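Local atomic coordinates of kinesin-like protein KAR3 (Saccharomyces cerevisiae, PDB entry 1F9V), a protein that acts as a kinesin-related, microtubule-binding motor ATPase, here represented by its motor domain with bound ADP and a magnesium ion. Residues Q265-N268 and K269-C273; E249-V253 and S254-G258. The protein carries 2 engineered substitutions. All blocks are in the same frame, centred on the assembly; numbering follows the deposited sequence.

In the fold
Contact 2 comes first along the chain. Strand 235-244 of the central sheet runs out into a loop, and residues 249-258 form a surface stretch with a tight turn at 252-255, just before helix 258-281 begins. Contact 1 follows two turns into that helix, at 265-273. Each contact joins two consecutive segments and closes no long loop, so the two stand in series, neither nesting nor crossing. In space they meet, with centres about 13 Å apart: Val253 CG2 packs on Gln265 CG at 3.9 Å, and Arg250 lies against Asn268. In kinesins this loop and helix belong to the switch II region, and Glu249 reaches Thr94 of the ADP pocket through a hydrogen bond.

Contact 1 of 2, residues Q265-N268 and K269-C273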
loop_
_atom_site.group_PDB
_atom_site.type_symbol
_atom_site.label_atom_id
_atom_site.label_comp_id
_atom_site.label_asym_id
_atom_site.label_seq_id
_atom_site.Cartn_x
_atom_site.Cartn_y
_atom_site.Cartn_z
ATOM N N GLN A 265 -15.892 -1.309 -13.387
ATOM C CA GLN A 265 -15.087 -0.792 -14.481
ATOM C C GLN A 265 -13.993 0.134 -13.965
ATOM O O GLN A 265 -12.856 0.070 -14.414
ATOM C CB GLN A 265 -15.970 -0.039 -15.481
ATOM C CG GLN A 265 -16.941 -0.933 -16.233
ATOM C CD GLN A 265 -17.886 -0.149 -17.121
ATOM O OE1 GLN A 265 -18.394 0.905 -16.735
ATOM N NE2 GLN A 265 -18.127 -0.662 -18.321
ATOM N N ASN A 266 -14.346 0.993 -13.015
ATOM C CA ASN A 266 -13.389 1.939 -12.449
ATOM C C ASN A 266 -12.320 1.254 -11.594
ATOM O O ASN A 266 -11.150 1.643 -11.622
ATOM C CB ASN A 266 -14.129 3.000 -11.625
ATOM C CG ASN A 266 -14.750 4.081 -12.497
ATOM O OD1 ASN A 266 -14.124 4.564 -13.443
ATOM N ND2 ASN A 266 -15.983 4.460 -12.186
ATOM N N ILE A 267 -12.719 0.240 -10.833
ATOM C CA ILE A 267 -11.764 -0.484 -10.001
ATOM C C ILE A 267 -10.817 -1.258 -10.917
ATOM O O ILE A 267 -9.603 -1.234 -10.728
ATOM C CB ILE A 267 -12.483 -1.465 -9.042
ATOM C CG1 ILE A 267 -13.264 -0.673 -7.990
ATOM C CG2 ILE A 267 -11.471 -2.398 -8.378
ATOM C CD1 ILE A 267 -14.313 -1.487 -7.260
ATOM N N ASN A 268 -11.377 -1.923 -11.923
ATOM C CA ASN A 268 -10.578 -2.694 -12.867
ATOM C C ASN A 268 -9.542 -1.801 -13.542
ATOM O O ASN A 268 -8.354 -2.122 -13.577
ATOM C CB ASN A 268 -11.468 -3.314 -13.944
ATOM C CG ASN A 268 -12.251 -4.516 -13.446
ATOM O OD1 ASN A 268 -12.108 -4.943 -12.299
ATOM N ND2 ASN A 268 -13.087 -5.070 -14.316
ATOM N N LYS A 269 -9.999 -0.677 -14.083
ATOM C CA LYS A 269 -9.109 0.252 -14.772
ATOM C C LYS A 269 -8.041 0.825 -13.845
ATOM O O LYS A 269 -6.861 0.899 -14.205
ATOM C CB LYS A 269 -9.922 1.398 -15.382
ATOM C CG LYS A 269 -9.872 1.453 -16.893
ATOM C CD LYS A 269 -10.628 0.288 -17.512
ATOM C CE LYS A 269 -12.128 0.541 -17.519
ATOM N NZ LYS A 269 -12.888 -0.707 -17.239
ATOM N N SER A 270 -8.463 1.235 -12.654
ATOM C CA SER A 270 -7.557 1.823 -11.679
ATOM C C SER A 270 -6.472 0.842 -11.234
ATOM O O SER A 270 -5.292 1.187 -11.208
ATOM C CB SER A 270 -8.355 2.329 -10.467
ATOM O OG SER A 270 -7.500 2.963 -9.535
ATOM N N LEU A 271 -6.864 -0.381 -10.886
ATOM C CA LEU A 271 -5.883 -1.372 -10.447
ATOM C C LEU A 271 -4.974 -1.793 -11.596
ATOM O O LEU A 271 -3.774 -1.997 -11.406
ATOM C CB LEU A 271 -6.589 -2.590 -9.840
ATOM C CG LEU A 271 -7.275 -2.324 -8.492
ATOM C CD1 LEU A 271 -7.892 -3.625 -7.976
ATOM C CD2 LEU A 271 -6.272 -1.759 -7.478
ATOM N N SER A 272 -5.543 -1.909 -12.790
ATOM C CA SER A 272 -4.761 -2.281 -13.959
ATOM C C SER A 272 -3.697 -1.217 -14.230
ATOM O O SER A 272 -2.527 -1.526 -14.481
ATOM C CB SER A 272 -5.672 -2.406 -15.175
ATOM O OG SER A 272 -4.902 -2.497 -16.358
ATOM N N CYS A 273 -4.117 0.044 -14.174
ATOM C CA CYS A 273 -3.215 1.158 -14.415
ATOM C C CYS A 273 -2.107 1.195 -13.360
ATOM O O CYS A 273 -0.940 1.401 -13.683
ATOM C CB CYS A 273 -3.993 2.480 -14.401
ATOM S SG CYS A 273 -2.943 3.934 -14.612
#
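Lys269 curls back along the helix and donates twice to the carbonyl of Gln265. Its backbone N reaches Gln265 O at 3.0 Å, the usual i to i+4 helical bond, and its ammonium NZ reaches the same Gln265 O at 2.9 Å. The two donors come from opposite faces of the carbonyl plane, each tilted from it, so this oxygen is gripped twice. Bends at chi2 (70°) and chi3 (80°) fold the lysine chain back over the preceding turn, and NZ then settles beside Gln265 CB at 3.6 Å. The two side chains lie alongside each other and point the same way, but Gln265 sends its OE1 to Arg262 NE instead.

The next carbonyls are answered by backbone amides: Asn266 O by Ser270 N, Ile267 O by Leu271 N and Asn268 O by Ser272 N, all at 2.9 Å. These bonds are the regular ladder of an alpha-helix in the middle of helix 258-281, the long helix that follows the switch II loop in kinesin motor domains. Two polar side chains find partners off the helix. The hydroxyl of buried Ser270 is hydrogen-bonded to His218 NE2, while Asn266 ND2 donates to Asn142 OD1.

On another face Ile267 and Leu271 run side by side, one helical turn apart. The methyl branch CG2 of Ile267, anti to its own backbone nitrogen, meets Leu271 CD1 at 3.8 Å, and Leu271 CG lies 3.4 Å from Ile267 O. An alanine at Leu271 would remove both branches and is likely to leave Ile267 CG2 without its apolar neighbour, opening a gap beside it.

Contact 2 of 2, residues E249-V253 and S254-G258; sequences ERINV and SQVVG
Asn252 O accepts the amide Gln255 N at 2.8 Å, and with Val253 and Ser254 between them in helical backbone conformations this closes a type I beta-turn. The donor stands well above the carbonyl plane of Asn252. An Asx turn is superposed on it: with CG anti to the backbone N (chi1 -170°), the Asn252 side chain folds over the turn and its OD1 takes Ser254 N at 2.8 Å. The same OD1 also accepts the hydroxyl Ser254 OG at 2.6 Å. Both donors arrive from one face of the amide, the hydroxyl standing higher above the plane, so two bonds fix how the asparagine amide is turned.

Gln255 packs on Asn252 as well, its methylene CG lying 3.4 Å from Asn252 CG, while the two amide planes are 75° apart. From within the turn Val253 touches Leu261 of helix 258-281, and Ile251, just before it, touches Thr264. The turn lies at the surface of the motor domain. Ile251 and Val256 straddle it and their side chains cross at about a right angle, methyl to methyl, with Ile251 CG2 3.7 Å from Val256 CG1.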
loop_
_atom_site.group_PDB
_atom_site.type_symbol
_atom_site.label_atom_id
_atom_site.label_comp_id
_atom_site.label_asym_id
_atom_site.label_seq_id
_atom_site.Cartn_x
_atom_site.Cartn_y
_atom_site.Cartn_z
ATOM N N GLU A 249 -10.740 -8.416 -6.277
ATOM C CA GLU A 249 -11.489 -9.580 -6.763
ATOM C C GLU A 249 -12.030 -9.390 -8.172
ATOM O O GLU A 249 -12.592 -8.345 -8.494
ATOM C CB GLU A 249 -12.637 -9.936 -5.811
ATOM C CG GLU A 249 -13.595 -8.804 -5.517
ATOM C CD GLU A 249 -13.212 -8.029 -4.266
ATOM O OE1 GLU A 249 -12.009 -7.999 -3.914
ATOM O OE2 GLU A 249 -14.121 -7.448 -3.636
ATOM N N ARG A 250 -11.850 -10.415 -9.002
ATOM C CA ARG A 250 -12.299 -10.382 -10.386
ATOM C C ARG A 250 -13.808 -10.543 -10.496
ATOM O O ARG A 250 -14.357 -11.593 -10.164
ATOM C CB ARG A 250 -11.610 -11.486 -11.193
ATOM C CG ARG A 250 -11.977 -11.489 -12.671
ATOM C CD ARG A 250 -10.784 -11.106 -13.530
ATOM N NE ARG A 250 -10.757 -9.681 -13.861
ATOM C CZ ARG A 250 -10.308 -8.725 -13.048
ATOM N NH1 ARG A 250 -9.846 -9.031 -11.842
ATOM N NH2 ARG A 250 -10.310 -7.460 -13.449
ATOM N N ILE A 251 -14.469 -9.487 -10.961
ATOM C CA ILE A 251 -15.915 -9.484 -11.144
ATOM C C ILE A 251 -16.184 -9.499 -12.644
ATOM O O ILE A 251 -15.657 -8.665 -13.379
ATOM C CB ILE A 251 -16.555 -8.213 -10.546
ATOM C CG1 ILE A 251 -16.071 -8.016 -9.108
ATOM C CG2 ILE A 251 -18.077 -8.314 -10.604
ATOM C CD1 ILE A 251 -16.698 -8.966 -8.109
ATOM N N ASN A 252 -16.987 -10.452 -13.103
ATOM C CA ASN A 252 -17.307 -10.546 -14.522
ATOM C C ASN A 252 -18.079 -9.296 -14.956
ATOM O O ASN A 252 -19.264 -9.148 -14.653
ATOM C CB ASN A 252 -18.137 -11.802 -14.789
ATOM C CG ASN A 252 -18.303 -12.084 -16.262
ATOM O OD1 ASN A 252 -18.316 -11.168 -17.085
ATOM N ND2 ASN A 252 -18.431 -13.359 -16.607
ATOM N N VAL A 253 -17.400 -8.399 -15.663
ATOM C CA VAL A 253 -18.019 -7.158 -16.115
ATOM C C VAL A 253 -19.253 -7.395 -16.974
ATOM O O VAL A 253 -20.119 -6.526 -17.088
ATOM C CB VAL A 253 -17.009 -6.283 -16.899
ATOM C CG1 VAL A 253 -17.348 -6.283 -18.381
ATOM C CG2 VAL A 253 -17.020 -4.860 -16.344
ATOM N N SER A 254 -19.339 -8.572 -17.578
ATOM C CA SER A 254 -20.481 -8.890 -18.416
ATOM C C SER A 254 -21.696 -9.294 -17.580
ATOM O O SER A 254 -22.794 -9.449 -18.107
ATOM C CB SER A 254 -20.113 -10.017 -19.386
ATOM O OG SER A 254 -20.301 -11.289 -18.788
ATOM N N GLN A 255 -21.508 -9.443 -16.275
ATOM C CA GLN A 255 -22.607 -9.856 -15.416
ATOM C C GLN A 255 -23.116 -8.807 -14.433
ATOM O O GLN A 255 -23.998 -9.094 -13.628
ATOM C CB GLN A 255 -22.204 -11.107 -14.646
ATOM C CG GLN A 255 -21.629 -12.197 -15.520
ATOM C CD GLN A 255 -22.270 -13.535 -15.245
ATOM O OE1 GLN A 255 -21.596 -14.495 -14.866
ATOM N NE2 GLN A 255 -23.586 -13.609 -15.428
ATOM N N VAL A 256 -22.564 -7.598 -14.488
ATOM C CA VAL A 256 -22.995 -6.528 -13.586
ATOM C C VAL A 256 -23.655 -5.373 -14.347
ATOM O O VAL A 256 -23.439 -5.206 -15.547
ATOM C CB VAL A 256 -21.805 -5.973 -12.768
ATOM C CG1 VAL A 256 -21.371 -7.004 -11.738
ATOM C CG2 VAL A 256 -20.641 -5.612 -13.694
ATOM N N VAL A 257 -24.464 -4.585 -13.650
ATOM C CA VAL A 257 -25.145 -3.452 -14.271
ATOM C C VAL A 257 -25.194 -2.267 -13.315
ATOM O O VAL A 257 -24.795 -2.372 -12.153
ATOM C CB VAL A 257 -26.598 -3.806 -14.649
ATOM C CG1 VAL A 257 -26.612 -4.872 -15.729
ATOM C CG2 VAL A 257 -27.357 -4.271 -13.411
ATOM N N GLY A 258 -25.685 -1.138 -13.820
ATOM C CA GLY A 258 -25.822 0.064 -13.012
ATOM C C GLY A 258 -24.594 0.520 -12.251
ATOM O O GLY A 258 -23.479 0.507 -12.766
HETATM O O HOH W 1 -23.216 -6.026 -17.810
#